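Arginine decarboxylase, A207R protein (Paramecium bursaria Chlorella virus 1, PDB 2NVA) catalyses, as a pyridoxal 5'-phosphate-dependent arginine decarboxylase, the conversion of arginine to agmatine. Local coordinates at residues 55-58 and 59-63; 112-115 and 116-119; 155-158 and 159-163; 181-184 and 185-188. All coordinates share one frame; numbering follows the deposited sequence.

All four contacts are local, within helices or where a loop enters one, in the TIM barrel that binds pyridoxal phosphate, and each mixes buried and more exposed residues. Interactions 1 and 3 lie within helices of beta-alpha-beta units: each pairs aliphatic packing facing the barrel (leucine with methionine, isoleucine with leucine) with a lysine or arginine salt bridge further out, interaction 1 at a helix end. Interactions 2 and 4 are helix starts, one held by a serine N-cap near the second subunit, the other by carbonyls and a tyrosine edge near a cofactor-binding glycine. Interactions 2 and 3 touch, through neighbouring helices 115-124 and 156-165. Interactions 1 and 4 come nearer the cofactor.

Interaction 1. Residues 55-58 and 59-63; sequences LLKT and MCDKN
Cys60 N gives its hydrogen to Leu56 O over 2.9 Å, an i to i+4 bond in the last turns of helix 53-61, which belongs to the beta-alpha-beta unit of strands 41-46 and 65-68 in the TIM barrel. Met59 N to Leu55 O and Asp61 N to Lys57 O repeat the pattern, but the next bond, Lys62 N to Thr58 O, is weak and bent (130°). Here a Schellman motif ends the helix: Asn63, with positive phi, is the C-prime residue, Asn63 N returns to Cys60 O at 3.1 Å, and Val64 N returns to Met59 O. The Thr58 hydroxyl bonds back to Val54 O, and Lys62 pairs with Asp32 of helix 24-37. On the buried side Leu55 and Met59 lie alongside each other, Leu55 CD1 against Met59 CE at 3.8 Å, and both rest on Tyr45 of strand 41-46. On the exposed side Lys57 leaves with CG anti to its backbone N (chi1 178°) and then bends (chi2 56°), which brings Lys57 CE to 3.4 Å from each oxygen of Asp61, OD1 and OD2. The salt bridge follows, Lys57 NZ meeting the syn lone pair of Asp61 OD1 at 3.0 Å.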
ATOM      1  N   LEU A  55       0.234   7.712  21.082  1.00 12.75           N
ATOM      2  CA  LEU A  55      -1.205   7.903  20.917  1.00 12.81           C
ATOM      3  C   LEU A  55      -1.980   6.879  21.751  1.00 12.59           C
ATOM      4  O   LEU A  55      -2.932   7.238  22.443  1.00 13.02           O
ATOM      5  CB  LEU A  55      -1.607   7.766  19.440  1.00 12.67           C
ATOM      6  CG  LEU A  55      -3.085   7.939  19.080  1.00 12.71           C
ATOM      7  CD1 LEU A  55      -3.602   9.319  19.483  1.00 13.24           C
ATOM      8  CD2 LEU A  55      -3.321   7.689  17.593  1.00 14.35           C
ATOM      9  N   LEU A  56      -1.556   5.619  21.682  1.00 12.70           N
ATOM     10  CA  LEU A  56      -2.242   4.555  22.398  1.00 12.72           C
ATOM     11  C   LEU A  56      -2.115   4.750  23.910  1.00 12.62           C
ATOM     12  O   LEU A  56      -3.080   4.537  24.640  1.00 12.83           O
ATOM     13  CB  LEU A  56      -1.706   3.185  21.985  1.00 12.85           C
ATOM     14  CG  LEU A  56      -1.870   2.756  20.524  1.00 13.24           C
ATOM     15  CD1 LEU A  56      -1.248   1.372  20.318  1.00 12.56           C
ATOM     16  CD2 LEU A  56      -3.334   2.763  20.070  1.00 13.55           C
ATOM     17  N   LYS A  57      -0.935   5.157  24.370  1.00 12.36           N
ATOM     18  CA  LYS A  57      -0.745   5.435  25.804  1.00 13.08           C
ATOM     19  C   LYS A  57      -1.614   6.609  26.260  1.00 13.00           C
ATOM     20  O   LYS A  57      -2.163   6.595  27.366  1.00 13.52           O
ATOM     21  CB  LYS A  57       0.738   5.669  26.130  1.00 12.91           C
ATOM     22  CG  LYS A  57       1.057   6.016  27.600  1.00 15.09           C
ATOM     23  CD  LYS A  57       0.541   4.949  28.568  1.00 14.98           C
ATOM     24  CE  LYS A  57       1.106   5.183  29.976  1.00 16.92           C
ATOM     25  NZ  LYS A  57       0.353   4.396  31.029  1.00 16.96           N
ATOM     26  N   THR A  58      -1.726   7.623  25.408  1.00 13.00           N
ATOM     27  CA  THR A  58      -2.563   8.786  25.690  1.00 13.43           C
ATOM     28  C   THR A  58      -4.033   8.394  25.841  1.00 13.73           C
ATOM     29  O   THR A  58      -4.714   8.859  26.756  1.00 13.66           O
ATOM     30  CB  THR A  58      -2.413   9.847  24.590  1.00 13.71           C
ATOM     31  OG1 THR A  58      -1.035  10.236  24.496  1.00 14.21           O
ATOM     32  CG2 THR A  58      -3.256  11.078  24.899  1.00 13.68           C
ATOM     33  N   MET A  59      -4.501   7.545  24.928  1.00 13.40           N
ATOM     34  CA  MET A  59      -5.837   6.940  24.982  1.00 14.39           C
ATOM     35  C   MET A  59      -6.018   6.198  26.312  1.00 13.95           C
ATOM     36  O   MET A  59      -6.996   6.406  27.036  1.00 14.21           O
ATOM     37  CB  MET A  59      -6.019   5.907  23.842  1.00 13.90           C
ATOM     38  CG  MET A  59      -6.078   6.428  22.361  1.00 16.83           C
ATOM     39  SD  MET A  59      -7.442   7.598  22.109  1.00 16.96           S
ATOM     40  CE  MET A  59      -7.055   8.013  20.426  1.00 15.33           C
ATOM     41  N   CYS A  60      -5.061   5.319  26.608  1.00 13.52           N
ATOM     42  CA  CYS A  60      -5.112   4.467  27.795  1.00 13.43           C
ATOM     43  C   CYS A  60      -5.309   5.305  29.065  1.00 13.69           C
ATOM     44  O   CYS A  60      -6.197   5.018  29.878  1.00 13.41           O
ATOM     45  CB  CYS A  60      -3.825   3.650  27.902  1.00 13.59           C
ATOM     46  SG  CYS A  60      -3.614   2.762  29.467  1.00 15.44           S
ATOM     47  N   ASP A  61      -4.473   6.333  29.217  1.00 12.86           N
ATOM     48  CA  ASP A  61      -4.496   7.214  30.390  1.00 13.63           C
ATOM     49  C   ASP A  61      -5.762   8.074  30.522  1.00 13.59           C
ATOM     50  O   ASP A  61      -6.076   8.554  31.620  1.00 13.44           O
ATOM     51  CB  ASP A  61      -3.242   8.114  30.377  1.00 13.09           C
ATOM     52  CG  ASP A  61      -1.949   7.325  30.612  1.00 14.57           C
ATOM     53  OD1 ASP A  61      -2.019   6.152  31.056  1.00 14.71           O
ATOM     54  OD2 ASP A  61      -0.860   7.882  30.345  1.00 15.47           O
ATOM     55  N   LYS A  62      -6.458   8.292  29.405  1.00 13.12           N
ATOM     56  CA  LYS A  62      -7.679   9.091  29.379  1.00 13.33           C
ATOM     57  C   LYS A  62      -8.906   8.200  29.487  1.00 13.22           C
ATOM     58  O   LYS A  62     -10.035   8.653  29.282  1.00 13.54           O
ATOM     59  CB  LYS A  62      -7.738   9.965  28.127  1.00 13.60           C
ATOM     60  CG  LYS A  62      -6.706  11.109  28.088  1.00 14.91           C
ATOM     61  CD  LYS A  62      -7.062  12.262  29.020  1.00 15.31           C
ATOM     62  CE  LYS A  62      -8.176  13.127  28.459  1.00 14.77           C
ATOM     63  NZ  LYS A  62      -8.550  14.163  29.484  1.00 15.14           N
ATOM     64  N   ASN A  63      -8.669   6.933  29.819  1.00 13.46           N
ATOM     65  CA  ASN A  63      -9.734   5.943  30.027  1.00 13.26           C
ATOM     66  C   ASN A  63     -10.528   5.590  28.770  1.00 13.07           C
ATOM     67  O   ASN A  63     -11.669   5.151  28.846  1.00 12.98           O
ATOM     68  CB  ASN A  63     -10.658   6.371  31.177  1.00 14.08           C
ATOM     69  CG  ASN A  63      -9.975   6.299  32.516  1.00 16.35           C
ATOM     70  OD1 ASN A  63      -9.287   5.310  32.826  1.00 17.22           O
ATOM     71  ND2 ASN A  63     -10.147   7.345  33.337  1.00 16.34           N
TER

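Interaction 2. Residues 112-115 and 116-119; sequences FDSS and FELD
Ser114 caps the start of helix 115-124: its OG, turned in between its own backbone N and carbonyl carbon (chi1 66°), accepts from Glu117 N at 3.2 Å. This N-cap bond satisfies an amide of the first turn that has no preceding helical carbonyl to use. The same OG has a weak bond to Lys271 O of the second subunit, and the neighbouring Asp113 forms a salt bridge to Arg272 of that subunit, which places the cap at the subunit interface. Behind the cap the ordinary ladder begins, weakly at Leu118 N to Ser114 O (3.4 Å) and more firmly at Asp119 N to Ser115 O (3.0 Å). A water links the side chains of Ser115 and Asp119, lying 2.7 Å from Ser115 OG and donating to Asp119 OD2 at 3.0 Å; it sits over the centre of one face of the Phe116 ring. The remaining carboxylate oxygens are engaged too, Asp119 OD1 by Tyr162 OH, Glu117 OE1 by Lys94 and Glu117 OE2 by Lys120. The apolar half is a CH-pi contact, with Leu118 CD2 over one face of Phe112, 3.8 Å from the ring centroid. Phe112 itself ends strand 109-112 and packs on Met130 and Leu132 of strand 129-133, while Leu118 leans on Tyr162 and Ala163 of the adjacent helix 156-165.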
ATOM      1  N   PHE A 112     -19.420 -10.776  15.114  1.00 11.74           N
ATOM      2  CA  PHE A 112     -19.599 -11.816  14.091  1.00 12.22           C
ATOM      3  C   PHE A 112     -20.692 -11.404  13.120  1.00 12.42           C
ATOM      4  O   PHE A 112     -21.515 -10.527  13.426  1.00 12.68           O
ATOM      5  CB  PHE A 112     -19.950 -13.177  14.716  1.00 12.24           C
ATOM      6  CG  PHE A 112     -21.348 -13.250  15.268  1.00 12.72           C
ATOM      7  CD1 PHE A 112     -22.350 -13.943  14.590  1.00 12.84           C
ATOM      8  CD2 PHE A 112     -21.662 -12.620  16.471  1.00 12.86           C
ATOM      9  CE1 PHE A 112     -23.652 -14.015  15.093  1.00 12.84           C
ATOM     10  CE2 PHE A 112     -22.968 -12.678  16.978  1.00 13.25           C
ATOM     11  CZ  PHE A 112     -23.960 -13.382  16.290  1.00 13.34           C
ATOM     12  N   ASP A 113     -20.689 -12.044  11.953  1.00 12.73           N
ATOM     13  CA  ASP A 113     -21.748 -11.860  10.963  1.00 12.79           C
ATOM     14  C   ASP A 113     -22.022 -13.131  10.146  1.00 13.03           C
ATOM     15  O   ASP A 113     -22.688 -13.070   9.114  1.00 12.74           O
ATOM     16  CB  ASP A 113     -21.456 -10.659  10.044  1.00 13.08           C
ATOM     17  CG  ASP A 113     -20.158 -10.824   9.213  1.00 13.92           C
ATOM     18  OD1 ASP A 113     -19.695 -11.977   8.988  1.00 12.91           O
ATOM     19  OD2 ASP A 113     -19.613  -9.776   8.788  1.00 12.74           O
ATOM     20  N   SER A 114     -21.507 -14.270  10.623  1.00 12.56           N
ATOM     21  CA  SER A 114     -21.662 -15.544   9.915  1.00 12.75           C
ATOM     22  C   SER A 114     -21.808 -16.733  10.860  1.00 12.35           C
ATOM     23  O   SER A 114     -21.341 -16.699  12.004  1.00 12.26           O
ATOM     24  CB  SER A 114     -20.455 -15.788   8.997  1.00 12.73           C
ATOM     25  OG  SER A 114     -19.262 -15.962   9.749  1.00 13.32           O
ATOM     26  N   SER A 115     -22.450 -17.787  10.367  1.00 12.20           N
ATOM     27  CA  SER A 115     -22.615 -19.017  11.157  1.00 12.62           C
ATOM     28  C   SER A 115     -21.261 -19.708  11.364  1.00 12.10           C
ATOM     29  O   SER A 115     -21.003 -20.249  12.434  1.00 12.89           O
ATOM     30  CB  SER A 115     -23.630 -19.957  10.491  1.00 12.44           C
ATOM     31  OG  SER A 115     -23.160 -20.434   9.237  1.00 14.09           O
ATOM     32  N   PHE A 116     -20.394 -19.669  10.352  1.00 11.74           N
ATOM     33  CA  PHE A 116     -19.070 -20.296  10.463  1.00 11.96           C
ATOM     34  C   PHE A 116     -18.188 -19.647  11.521  1.00 11.86           C
ATOM     35  O   PHE A 116     -17.355 -20.317  12.150  1.00 12.60           O
ATOM     36  CB  PHE A 116     -18.362 -20.322   9.114  1.00 11.94           C
ATOM     37  CG  PHE A 116     -18.955 -21.313   8.170  1.00 13.00           C
ATOM     38  CD1 PHE A 116     -18.665 -22.673   8.295  1.00 12.68           C
ATOM     39  CD2 PHE A 116     -19.846 -20.899   7.187  1.00 14.34           C
ATOM     40  CE1 PHE A 116     -19.222 -23.593   7.445  1.00 14.40           C
ATOM     41  CE2 PHE A 116     -20.413 -21.824   6.312  1.00 14.72           C
ATOM     42  CZ  PHE A 116     -20.106 -23.181   6.450  1.00 14.09           C
ATOM     43  N   GLU A 117     -18.375 -18.347  11.714  1.00 11.45           N
ATOM     44  CA  GLU A 117     -17.663 -17.648  12.790  1.00 11.67           C
ATOM     45  C   GLU A 117     -18.147 -18.126  14.171  1.00 11.96           C
ATOM     46  O   GLU A 117     -17.346 -18.254  15.117  1.00 12.27           O
ATOM     47  CB  GLU A 117     -17.840 -16.143  12.656  1.00 11.79           C
ATOM     48  CG  GLU A 117     -16.788 -15.337  13.406  1.00 12.15           C
ATOM     49  CD  GLU A 117     -15.398 -15.370  12.759  1.00 12.96           C
ATOM     50  OE1 GLU A 117     -14.454 -14.822  13.369  1.00 12.42           O
ATOM     51  OE2 GLU A 117     -15.244 -15.942  11.638  1.00 13.74           O
ATOM     52  N   LEU A 118     -19.456 -18.375  14.284  1.00 11.57           N
ATOM     53  CA  LEU A 118     -20.030 -18.928  15.527  1.00 12.18           C
ATOM     54  C   LEU A 118     -19.490 -20.323  15.823  1.00 12.15           C
ATOM     55  O   LEU A 118     -19.210 -20.651  16.975  1.00 12.28           O
ATOM     56  CB  LEU A 118     -21.565 -18.946  15.477  1.00 12.17           C
ATOM     57  CG  LEU A 118     -22.259 -17.581  15.526  1.00 12.25           C
ATOM     58  CD1 LEU A 118     -23.743 -17.721  15.251  1.00 13.12           C
ATOM     59  CD2 LEU A 118     -22.032 -16.853  16.866  1.00 13.43           C
ATOM     60  N   ASP A 119     -19.319 -21.128  14.775  1.00 12.36           N
ATOM     61  CA  ASP A 119     -18.689 -22.449  14.916  1.00 12.64           C
ATOM     62  C   ASP A 119     -17.295 -22.315  15.530  1.00 12.85           C
ATOM     63  O   ASP A 119     -16.949 -23.054  16.450  1.00 13.07           O
ATOM     64  CB  ASP A 119     -18.555 -23.152  13.565  1.00 13.01           C
ATOM     65  CG  ASP A 119     -19.881 -23.596  13.002  1.00 13.51           C
ATOM     66  OD1 ASP A 119     -20.828 -23.790  13.789  1.00 14.11           O
ATOM     67  OD2 ASP A 119     -19.976 -23.741  11.761  1.00 14.26           O
TER
HETATM   68  O   HOH W   1     -21.955 -22.860   9.708  1.00 16.56           O

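Interaction 3. Residues 155-158 and 159-163; sequences EIRH and LLEYA
Glu161 reaches back one turn to Arg157 on helix 156-165, the helix of the beta-alpha-beta unit that joins strands 129-133 and 170-174 of the TIM barrel. From its root outward, Glu161 CB lies 3.4 Å from Arg157 O, the carbonyl that also accepts from Glu161 N; Glu161 CG follows at 3.3 Å from the same oxygen and Glu161 CD at 3.7 Å. With CG beside its backbone N the chain heads back along the helix, and the extended chi2 (174°) gives it the reach to Arg157. Glu161 OE2 stays over the backbone, 3.8 Å from Arg157 O. Glu161 OE1 accepts from Arg157 NE at 3.1 Å in a salt bridge that is far from flat: the nitrogen comes from above the carboxylate plane, and the guanidinium stands 83° to it. The bond is bent as well, with 141° at the hydrogen, and uses NE alone, whereas Arg157 NH1 is held by Glu200 and Ser203 near the end of helix 184-204. Arg157 thus joins two helices as well as two turns of its own, and its positive charge would probably be partly balanced by both glutamates. At the helix start Glu155 OE2 is taken by Asn152 N and by Arg274 of the second subunit. On the inner face Ile156, Leu159 and Leu160 all touch Leu132 of strand 129-133, and Ile156 and Leu160 point the same way, with Ile156 CG2 3.7 Å from Leu160 CD1.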
ATOM      1  N   GLU A 155     -31.045 -12.545   7.566  1.00 14.36           N
ATOM      2  CA  GLU A 155     -30.368 -13.614   8.290  1.00 14.18           C
ATOM      3  C   GLU A 155     -30.168 -13.318   9.777  1.00 13.78           C
ATOM      4  O   GLU A 155     -29.586 -14.138  10.485  1.00 13.25           O
ATOM      5  CB  GLU A 155     -29.043 -13.965   7.634  1.00 14.93           C
ATOM      6  CG  GLU A 155     -28.218 -12.771   7.345  1.00 14.74           C
ATOM      7  CD  GLU A 155     -26.895 -13.068   6.649  1.00 16.07           C
ATOM      8  OE1 GLU A 155     -26.548 -14.260   6.426  1.00 16.13           O
ATOM      9  OE2 GLU A 155     -26.194 -12.088   6.339  1.00 14.53           O
ATOM     10  N   ILE A 156     -30.634 -12.156  10.231  1.00 13.24           N
ATOM     11  CA  ILE A 156     -30.474 -11.758  11.635  1.00 13.50           C
ATOM     12  C   ILE A 156     -31.029 -12.822  12.591  1.00 13.55           C
ATOM     13  O   ILE A 156     -30.304 -13.304  13.473  1.00 13.88           O
ATOM     14  CB  ILE A 156     -31.122 -10.349  11.947  1.00 13.87           C
ATOM     15  CG1 ILE A 156     -30.444  -9.198  11.159  1.00 14.23           C
ATOM     16  CG2 ILE A 156     -31.072 -10.032  13.450  1.00 13.34           C
ATOM     17  CD1 ILE A 156     -28.932  -9.379  11.090  1.00 16.84           C
ATOM     18  N   ARG A 157     -32.304 -13.192  12.418  1.00 13.46           N
ATOM     19  CA  ARG A 157     -32.915 -14.170  13.327  1.00 13.38           C
ATOM     20  C   ARG A 157     -32.194 -15.523  13.305  1.00 13.35           C
ATOM     21  O   ARG A 157     -31.926 -16.106  14.358  1.00 13.19           O
ATOM     22  CB  ARG A 157     -34.424 -14.340  13.093  1.00 13.37           C
ATOM     23  CG  ARG A 157     -35.042 -15.041  14.294  1.00 14.58           C
ATOM     24  CD  ARG A 157     -36.534 -15.272  14.234  1.00 16.56           C
ATOM     25  NE  ARG A 157     -36.918 -16.040  15.419  1.00 17.13           N
ATOM     26  CZ  ARG A 157     -37.265 -15.518  16.595  1.00 17.36           C
ATOM     27  NH1 ARG A 157     -37.312 -14.203  16.769  1.00 17.28           N
ATOM     28  NH2 ARG A 157     -37.593 -16.325  17.597  1.00 17.19           N
ATOM     29  N   HIS A 158     -31.877 -16.004  12.106  1.00 13.53           N
ATOM     30  CA  HIS A 158     -31.159 -17.263  11.941  1.00 13.79           C
ATOM     31  C   HIS A 158     -29.834 -17.274  12.706  1.00 13.39           C
ATOM     32  O   HIS A 158     -29.536 -18.236  13.417  1.00 13.54           O
ATOM     33  CB  HIS A 158     -30.894 -17.554  10.451  1.00 14.38           C
ATOM     34  CG  HIS A 158     -29.889 -18.648  10.229  1.00 16.10           C
ATOM     35  ND1 HIS A 158     -30.193 -19.983  10.396  1.00 16.52           N
ATOM     36  CD2 HIS A 158     -28.579 -18.598   9.884  1.00 17.67           C
ATOM     37  CE1 HIS A 158     -29.115 -20.709  10.156  1.00 17.50           C
ATOM     38  NE2 HIS A 158     -28.123 -19.893   9.844  1.00 17.19           N
ATOM     39  N   LEU A 159     -29.047 -16.214  12.551  1.00 12.76           N
ATOM     40  CA  LEU A 159     -27.736 -16.122  13.203  1.00 12.59           C
ATOM     41  C   LEU A 159     -27.855 -16.094  14.727  1.00 12.45           C
ATOM     42  O   LEU A 159     -27.064 -16.708  15.430  1.00 12.34           O
ATOM     43  CB  LEU A 159     -26.983 -14.890  12.714  1.00 13.08           C
ATOM     44  CG  LEU A 159     -26.422 -14.974  11.291  1.00 13.11           C
ATOM     45  CD1 LEU A 159     -25.810 -13.641  10.923  1.00 13.52           C
ATOM     46  CD2 LEU A 159     -25.384 -16.092  11.143  1.00 14.07           C
ATOM     47  N   LEU A 160     -28.870 -15.395  15.214  1.00 12.36           N
ATOM     48  CA  LEU A 160     -29.126 -15.308  16.649  1.00 12.38           C
ATOM     49  C   LEU A 160     -29.574 -16.651  17.208  1.00 12.90           C
ATOM     50  O   LEU A 160     -29.200 -17.013  18.322  1.00 13.37           O
ATOM     51  CB  LEU A 160     -30.153 -14.211  16.955  1.00 12.13           C
ATOM     52  CG  LEU A 160     -29.678 -12.775  16.653  1.00 13.03           C
ATOM     53  CD1 LEU A 160     -30.847 -11.817  16.631  1.00 13.73           C
ATOM     54  CD2 LEU A 160     -28.631 -12.308  17.663  1.00 13.49           C
ATOM     55  N   GLU A 161     -30.367 -17.380  16.428  1.00 12.79           N
ATOM     56  CA  GLU A 161     -30.831 -18.709  16.824  1.00 13.41           C
ATOM     57  C   GLU A 161     -29.691 -19.701  16.841  1.00 13.25           C
ATOM     58  O   GLU A 161     -29.608 -20.548  17.723  1.00 13.36           O
ATOM     59  CB  GLU A 161     -31.933 -19.186  15.886  1.00 13.74           C
ATOM     60  CG  GLU A 161     -33.266 -18.507  16.144  1.00 14.90           C
ATOM     61  CD  GLU A 161     -34.339 -18.867  15.117  1.00 18.40           C
ATOM     62  OE1 GLU A 161     -35.539 -18.791  15.472  1.00 17.71           O
ATOM     63  OE2 GLU A 161     -33.997 -19.216  13.955  1.00 18.24           O
ATOM     64  N   TYR A 162     -28.806 -19.585  15.857  1.00 13.59           N
ATOM     65  CA  TYR A 162     -27.634 -20.445  15.782  1.00 13.79           C
ATOM     66  C   TYR A 162     -26.701 -20.203  16.963  1.00 13.52           C
ATOM     67  O   TYR A 162     -26.150 -21.155  17.531  1.00 13.59           O
ATOM     68  CB  TYR A 162     -26.907 -20.250  14.452  1.00 13.47           C
ATOM     69  CG  TYR A 162     -25.945 -21.371  14.115  1.00 14.46           C
ATOM     70  CD1 TYR A 162     -26.406 -22.658  13.815  1.00 17.00           C
ATOM     71  CD2 TYR A 162     -24.576 -21.145  14.099  1.00 15.12           C
ATOM     72  CE1 TYR A 162     -25.511 -23.688  13.513  1.00 17.16           C
ATOM     73  CE2 TYR A 162     -23.679 -22.147  13.780  1.00 14.67           C
ATOM     74  CZ  TYR A 162     -24.144 -23.402  13.478  1.00 17.58           C
ATOM     75  OH  TYR A 162     -23.249 -24.397  13.182  1.00 17.42           O
ATOM     76  N   ALA A 163     -26.521 -18.940  17.331  1.00 12.91           N
ATOM     77  CA  ALA A 163     -25.731 -18.623  18.508  1.00 12.80           C
ATOM     78  C   ALA A 163     -26.354 -19.256  19.757  1.00 12.99           C
ATOM     79  O   ALA A 163     -25.655 -19.883  20.539  1.00 12.82           O
ATOM     80  CB  ALA A 163     -25.588 -17.120  18.663  1.00 12.99           C
TER

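Interaction 4. Residues 181-184 and 185-188; sequences SRNP and EAYY
The backbone is extended at Ser181 and Asn183 but kinked between them at Arg182 (psi 32°), and then coils into helix 184-204, where Pro184 O accepts a sound bond from Tyr188 N at 3.1 Å and a weak one from Tyr187 N, while Asn183 O takes a weak bond from Ala186 N at 3.2 Å. Pro184 has no amide hydrogen to offer, which suits the first turn of a helix, where an N-H finds no helical carbonyl behind it. Tyr187 then swings back over the incoming loop, with CG beside its backbone N (chi1 -73°), and lays one edge of its ring along it. Asn183 O lies in the ring plane, 3.5 Å from Tyr187 CD2, and further along the same edge Ser181 OG approaches Tyr187 CE2 at 3.3 Å. Ser181 CB packs against the phenol oxygen, 3.6 Å from Tyr187 OH. The polar ends have other partners: Ser181 OG bonds to Asp138 and receives a weak bond from Asn183 N at 3.5 Å, while Tyr187 OH bonds to Gly215 O. Further round the helix, Tyr188 turns to helix 229-241, its hydroxyl on Asp240. Ser181 follows Gly180 and pairs through its backbone with Gly216, both of which bind pyridoxal phosphate, consistent with a second-shell position for this helix start. Oxygens at the ring's edge face its slightly positive C-H groups, a weak attraction that, with the bond to Gly215 O, would hold the ring in place beside Gly216.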
ATOM      1  N   SER A 181     -17.798   9.241   7.271  1.00 13.75           N
ATOM      2  CA  SER A 181     -19.215   9.498   7.085  1.00 13.52           C
ATOM      3  C   SER A 181     -19.591  10.884   7.594  1.00 13.88           C
ATOM      4  O   SER A 181     -19.188  11.281   8.695  1.00 14.05           O
ATOM      5  CB  SER A 181     -20.047   8.454   7.832  1.00 13.53           C
ATOM      6  OG  SER A 181     -21.423   8.745   7.708  1.00 13.05           O
ATOM      7  N   ARG A 182     -20.341  11.605   6.769  1.00 13.36           N
ATOM      8  CA  ARG A 182     -20.884  12.918   7.130  1.00 13.65           C
ATOM      9  C   ARG A 182     -22.397  12.930   6.873  1.00 13.64           C
ATOM     10  O   ARG A 182     -22.990  13.957   6.555  1.00 13.89           O
ATOM     11  CB  ARG A 182     -20.157  14.020   6.356  1.00 13.51           C
ATOM     12  CG  ARG A 182     -18.666  14.107   6.668  1.00 13.95           C
ATOM     13  CD  ARG A 182     -18.114  15.466   6.283  1.00 14.24           C
ATOM     14  NE  ARG A 182     -16.785  15.732   6.831  1.00 13.59           N
ATOM     15  CZ  ARG A 182     -15.646  15.402   6.233  1.00 14.52           C
ATOM     16  NH1 ARG A 182     -15.646  14.769   5.059  1.00 15.02           N
ATOM     17  NH2 ARG A 182     -14.484  15.714   6.794  1.00 14.45           N
ATOM     18  N   ASN A 183     -23.014  11.766   7.038  1.00 13.66           N
ATOM     19  CA  ASN A 183     -24.439  11.597   6.799  1.00 13.27           C
ATOM     20  C   ASN A 183     -25.140  11.214   8.107  1.00 13.19           C
ATOM     21  O   ASN A 183     -25.155  10.024   8.467  1.00 12.74           O
ATOM     22  CB  ASN A 183     -24.627  10.494   5.740  1.00 13.23           C
ATOM     23  CG  ASN A 183     -26.096  10.187   5.428  1.00 12.96           C
ATOM     24  OD1 ASN A 183     -26.381   9.353   4.569  1.00 15.22           O
ATOM     25  ND2 ASN A 183     -27.012  10.837   6.107  1.00 12.08           N
ATOM     26  N   PRO A 184     -25.724  12.199   8.823  1.00 13.47           N
ATOM     27  CA  PRO A 184     -26.338  11.863  10.119  1.00 13.41           C
ATOM     28  C   PRO A 184     -27.538  10.902  10.034  1.00 13.15           C
ATOM     29  O   PRO A 184     -27.758  10.115  10.956  1.00 13.61           O
ATOM     30  CB  PRO A 184     -26.759  13.230  10.672  1.00 13.34           C
ATOM     31  CG  PRO A 184     -26.961  14.074   9.443  1.00 14.70           C
ATOM     32  CD  PRO A 184     -25.862  13.641   8.514  1.00 13.48           C
ATOM     33  N   GLU A 185     -28.297  10.969   8.939  1.00 13.45           N
ATOM     34  CA  GLU A 185     -29.451  10.085   8.711  1.00 13.66           C
ATOM     35  C   GLU A 185     -29.050   8.609   8.622  1.00 13.33           C
ATOM     36  O   GLU A 185     -29.802   7.724   9.037  1.00 13.13           O
ATOM     37  CB  GLU A 185     -30.186  10.532   7.447  1.00 14.50           C
ATOM     38  CG  GLU A 185     -31.481   9.801   7.148  1.00 15.75           C
ATOM     39  CD  GLU A 185     -32.641  10.180   8.047  1.00 17.81           C
ATOM     40  OE1 GLU A 185     -33.343   9.255   8.522  1.00 19.03           O
ATOM     41  OE2 GLU A 185     -32.904  11.395   8.259  1.00 20.11           O
ATOM     42  N   ALA A 186     -27.857   8.351   8.093  1.00 12.90           N
ATOM     43  CA  ALA A 186     -27.333   6.999   8.037  1.00 12.93           C
ATOM     44  C   ALA A 186     -27.214   6.386   9.437  1.00 12.59           C
ATOM     45  O   ALA A 186     -27.541   5.220   9.619  1.00 12.93           O
ATOM     46  CB  ALA A 186     -25.985   6.972   7.319  1.00 13.00           C
ATOM     47  N   TYR A 187     -26.730   7.165  10.409  1.00 12.77           N
ATOM     48  CA  TYR A 187     -26.600   6.698  11.793  1.00 12.49           C
ATOM     49  C   TYR A 187     -27.956   6.509  12.452  1.00 12.73           C
ATOM     50  O   TYR A 187     -28.167   5.520  13.164  1.00 12.23           O
ATOM     51  CB  TYR A 187     -25.743   7.645  12.630  1.00 12.38           C
ATOM     52  CG  TYR A 187     -24.279   7.560  12.284  1.00 12.63           C
ATOM     53  CD1 TYR A 187     -23.404   6.769  13.039  1.00 12.28           C
ATOM     54  CD2 TYR A 187     -23.764   8.253  11.182  1.00 13.59           C
ATOM     55  CE1 TYR A 187     -22.045   6.677  12.706  1.00 12.94           C
ATOM     56  CE2 TYR A 187     -22.414   8.166  10.852  1.00 14.20           C
ATOM     57  CZ  TYR A 187     -21.565   7.380  11.611  1.00 13.42           C
ATOM     58  OH  TYR A 187     -20.230   7.306  11.276  1.00 13.77           O
ATOM     59  N   TYR A 188     -28.866   7.446  12.198  1.00 12.50           N
ATOM     60  CA  TYR A 188     -30.220   7.340  12.712  1.00 13.26           C
ATOM     61  C   TYR A 188     -30.879   6.028  12.250  1.00 12.73           C
ATOM     62  O   TYR A 188     -31.399   5.275  13.066  1.00 13.34           O
ATOM     63  CB  TYR A 188     -31.060   8.541  12.278  1.00 13.01           C
ATOM     64  CG  TYR A 188     -32.372   8.598  13.032  1.00 13.86           C
ATOM     65  CD1 TYR A 188     -32.503   9.389  14.170  1.00 14.29           C
ATOM     66  CD2 TYR A 188     -33.458   7.831  12.632  1.00 13.74           C
ATOM     67  CE1 TYR A 188     -33.695   9.424  14.900  1.00 15.02           C
ATOM     68  CE2 TYR A 188     -34.676   7.867  13.348  1.00 13.57           C
ATOM     69  CZ  TYR A 188     -34.776   8.663  14.487  1.00 14.00           C
ATOM     70  OH  TYR A 188     -35.960   8.714  15.202  1.00 15.37           O
TER